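Local structure of catechol 1,2-dioxygenase (Burkholderia vietnamiensis, 5TD3) at residues G161-C166 with R190-T195. The protein probably catalyses the intradiol ring cleavage of catechol with molecular oxygen, giving cis,cis-muconate, as a non-heme iron(III) enzyme. Numbering follows the deposited sequence. Where two conformers were deposited one is given.
Sequences GALVEC and RGAVRT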
ATOM      1  N   GLY A 161      19.603 -22.372 -29.315  1.00 35.05           N
ATOM      2  CA  GLY A 161      18.619 -21.325 -29.479  1.00 35.51           C
ATOM      3  C   GLY A 161      17.989 -20.821 -28.205  1.00 31.34           C
ATOM      4  O   GLY A 161      16.996 -20.085 -28.272  1.00 34.29           O
ATOM      5  N   ALA A 162      18.512 -21.206 -27.044  1.00 29.90           N
ATOM      6  CA  ALA A 162      18.028 -20.644 -25.794  1.00 26.53           C
ATOM      7  C   ALA A 162      18.501 -19.198 -25.657  1.00 26.40           C
ATOM      8  O   ALA A 162      19.583 -18.832 -26.118  1.00 30.94           O
ATOM      9  CB  ALA A 162      18.513 -21.484 -24.617  1.00 26.55           C
ATOM     10  N   LEU A 163      17.662 -18.367 -25.026  1.00 25.84           N
ATOM     11  CA  LEU A 163      17.939 -16.948 -24.822  1.00 25.33           C
ATOM     12  C   LEU A 163      18.306 -16.723 -23.360  1.00 25.87           C
ATOM     13  O   LEU A 163      17.445 -16.797 -22.484  1.00 26.02           O
ATOM     14  CB  LEU A 163      16.734 -16.104 -25.221  1.00 28.74           C
ATOM     15  CG  LEU A 163      16.973 -14.598 -25.082  1.00 36.72           C
ATOM     16  CD1 LEU A 163      18.013 -14.129 -26.075  1.00 31.11           C
ATOM     17  CD2 LEU A 163      15.683 -13.804 -25.219  1.00 36.75           C
ATOM     18  N   VAL A 164      19.578 -16.461 -23.097  1.00 25.87           N
ATOM     19  CA  VAL A 164      20.079 -16.268 -21.743  1.00 25.58           C
ATOM     20  C   VAL A 164      20.227 -14.771 -21.538  1.00 24.52           C
ATOM     21  O   VAL A 164      21.050 -14.126 -22.197  1.00 25.49           O
ATOM     22  CB  VAL A 164      21.408 -17.004 -21.522  1.00 25.85           C
ATOM     23  CG1 VAL A 164      21.927 -16.718 -20.126  1.00 27.13           C
ATOM     24  CG2 VAL A 164      21.228 -18.512 -21.711  1.00 28.92           C
ATOM     25  N   GLU A 165      19.426 -14.207 -20.635  1.00 23.78           N
ATOM     26  CA  GLU A 165      19.439 -12.780 -20.356  1.00 24.20           C
ATOM     27  C   GLU A 165      20.090 -12.518 -19.006  1.00 20.90           C
ATOM     28  O   GLU A 165      19.876 -13.268 -18.053  1.00 20.56           O
ATOM     29  CB  GLU A 165      18.025 -12.207 -20.349  1.00 25.89           C
ATOM     30  CG  GLU A 165      17.240 -12.374 -21.617  1.00 33.00           C
ATOM     31  CD  GLU A 165      15.858 -11.788 -21.466  1.00 29.20           C
ATOM     32  OE1 GLU A 165      15.774 -10.569 -21.294  1.00 26.28           O
ATOM     33  OE2 GLU A 165      14.858 -12.534 -21.521  1.00 33.11           O
ATOM     34  N   CYS A 166      20.870 -11.453 -18.936  1.00 22.51           N
ATOM     35  CA  CYS A 166      21.686 -11.134 -17.774  1.00 23.84           C
ATOM     36  C   CYS A 166      21.468  -9.676 -17.402  1.00 19.71           C
ATOM     37  O   CYS A 166      21.450  -8.813 -18.284  1.00 19.69           O
ATOM     38  CB  CYS A 166      23.169 -11.356 -18.104  1.00 27.70           C
ATOM     39  SG  CYS A 166      24.325 -11.108 -16.753  1.00 33.59           S
ATOM     40  N   ARG A 190      23.494  -5.023 -19.095  1.00 21.68           N
ATOM     41  CA  ARG A 190      22.299  -5.788 -19.434  1.00 20.85           C
ATOM     42  C   ARG A 190      22.476  -6.357 -20.833  1.00 22.21           C
ATOM     43  O   ARG A 190      22.813  -5.624 -21.761  1.00 23.27           O
ATOM     44  CB  ARG A 190      21.039  -4.909 -19.392  1.00 20.72           C
ATOM     45  CG  ARG A 190      20.769  -4.249 -18.038  1.00 19.52           C
ATOM     46  CD  ARG A 190      19.560  -3.341 -18.099  1.00 19.73           C
ATOM     47  NE  ARG A 190      19.292  -2.713 -16.798  1.00 18.69           N
ATOM     48  CZ  ARG A 190      18.558  -3.263 -15.830  1.00 18.16           C
ATOM     49  NH1 ARG A 190      17.999  -4.458 -15.987  1.00 18.39           N
ATOM     50  NH2 ARG A 190      18.388  -2.609 -14.680  1.00 18.93           N
ATOM     51  N   GLY A 191      22.278  -7.656 -20.989  1.00 22.48           N
ATOM     52  CA  GLY A 191      22.456  -8.203 -22.325  1.00 23.76           C
ATOM     53  C   GLY A 191      21.919  -9.612 -22.386  1.00 23.91           C
ATOM     54  O   GLY A 191      21.692 -10.254 -21.361  1.00 29.20           O
ATOM     55  N   ALA A 192      21.804 -10.116 -23.608  1.00 25.17           N
ATOM     56  CA  ALA A 192      21.279 -11.457 -23.830  1.00 29.99           C
ATOM     57  C   ALA A 192      22.141 -12.171 -24.858  1.00 26.90           C
ATOM     58  O   ALA A 192      22.616 -11.556 -25.818  1.00 29.10           O
ATOM     59  CB  ALA A 192      19.816 -11.433 -24.299  1.00 30.35           C
ATOM     60  N   VAL A 193      22.385 -13.456 -24.607  1.00 33.28           N
ATOM     61  CA  VAL A 193      23.106 -14.343 -25.512  1.00 32.29           C
ATOM     62  C   VAL A 193      22.173 -15.455 -25.982  1.00 29.15           C
ATOM     63  O   VAL A 193      21.445 -16.047 -25.171  1.00 29.94           O
ATOM     64  CB  VAL A 193      24.353 -14.939 -24.834  1.00 31.67           C
ATOM     65  CG1 VAL A 193      24.890 -16.106 -25.641  1.00 35.06           C
ATOM     66  CG2 VAL A 193      25.420 -13.874 -24.670  1.00 30.50           C
ATOM     67  N   ARG A 194      22.191 -15.733 -27.288  1.00 30.54           N
ATOM     68  CA  ARG A 194      21.492 -16.873 -27.870  0.52 40.93           C
ATOM     69  C   ARG A 194      22.486 -18.017 -28.035  1.00 35.94           C
ATOM     70  O   ARG A 194      23.511 -17.857 -28.703  1.00 37.64           O
ATOM     71  CB  ARG A 194      20.871 -16.508 -29.220  0.52 44.55           C
ATOM     72  CG  ARG A 194      19.361 -16.683 -29.291  0.52 48.36           C
ATOM     73  CD  ARG A 194      18.869 -16.638 -30.733  0.52 48.68           C
ATOM     74  NE  ARG A 194      19.367 -15.468 -31.450  0.52 52.11           N
ATOM     75  CZ  ARG A 194      18.632 -14.408 -31.773  0.52 50.55           C
ATOM     76  NH1 ARG A 194      17.349 -14.357 -31.446  0.52 49.08           N
ATOM     77  NH2 ARG A 194      19.183 -13.398 -32.430  0.52 50.64           N
ATOM     78  N   THR A 195      22.187 -19.161 -27.429  1.00 32.52           N
ATOM     79  CA  THR A 195      23.116 -20.276 -27.497  1.00 33.56           C
ATOM     80  C   THR A 195      23.146 -20.860 -28.902  1.00 37.38           C
ATOM     81  O   THR A 195      22.139 -20.883 -29.618  1.00 37.41           O
ATOM     82  CB  THR A 195      22.740 -21.364 -26.492  1.00 38.53           C
ATOM     83  OG1 THR A 195      21.457 -21.909 -26.836  1.00 34.93           O
ATOM     84  CG2 THR A 195      22.705 -20.794 -25.084  1.00 38.46           C
TER
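The amide N-H of T195 meets the flat A162 carbonyl in its plane, T195 N to A162 O 2.9 Å. G161 N instead sits above the plane of the T195 carbonyl, 44° out of it, and bonds T195 O at 3.0 Å. T195 OG1 accepts a hydrogen bond from A162 N at 3.0 Å. This hydroxyl, just past the end of strand 190-194, bridges A162 N and V159 O in the loop before strand 163-167. Beyond this end the strands run antiparallel. V164 and V193 form a hydrogen-bonded pair, with V164 N 2.8 Å from V193 O and a nearly straight N-H...O angle of 172°. C166 and G191 form the next such pair. L163 with R194 and E165 with A192 are the non-hydrogen-bonded pairs. There CA-H groups add to the contact: A192 CA lies 3.1 Å from V164 O.

L163, E165, A192 and R194 share a face, where the A192 methyl meets L163 and E165. With CG anti to the backbone N (chi1 -178°), the L163 side chain turns CD1 to A192 CB, at 3.7 Å. E165 CG lies alongside the same methyl, A192 CB, at 3.8 Å, while its OE1 bonds Y121 OH.

V164, C166 and V193 point to the other face. They pack into the sandwich core on F203 of strand 200-206; V164 also touches V151 of strand 144-152. The extended R190 side chain carries its guanidinium past the end of the pair, where it bonds the carbonyls of L120 and S176. It also touches Y175, a zinc ligand. Strands 163-167 and 190-194 lie inside a mixed sheet of this transthyretin-like domain. Strand 127-129 flanks the second. Strand 235-241, which carries the zinc ligands H235 and H237, flanks the first.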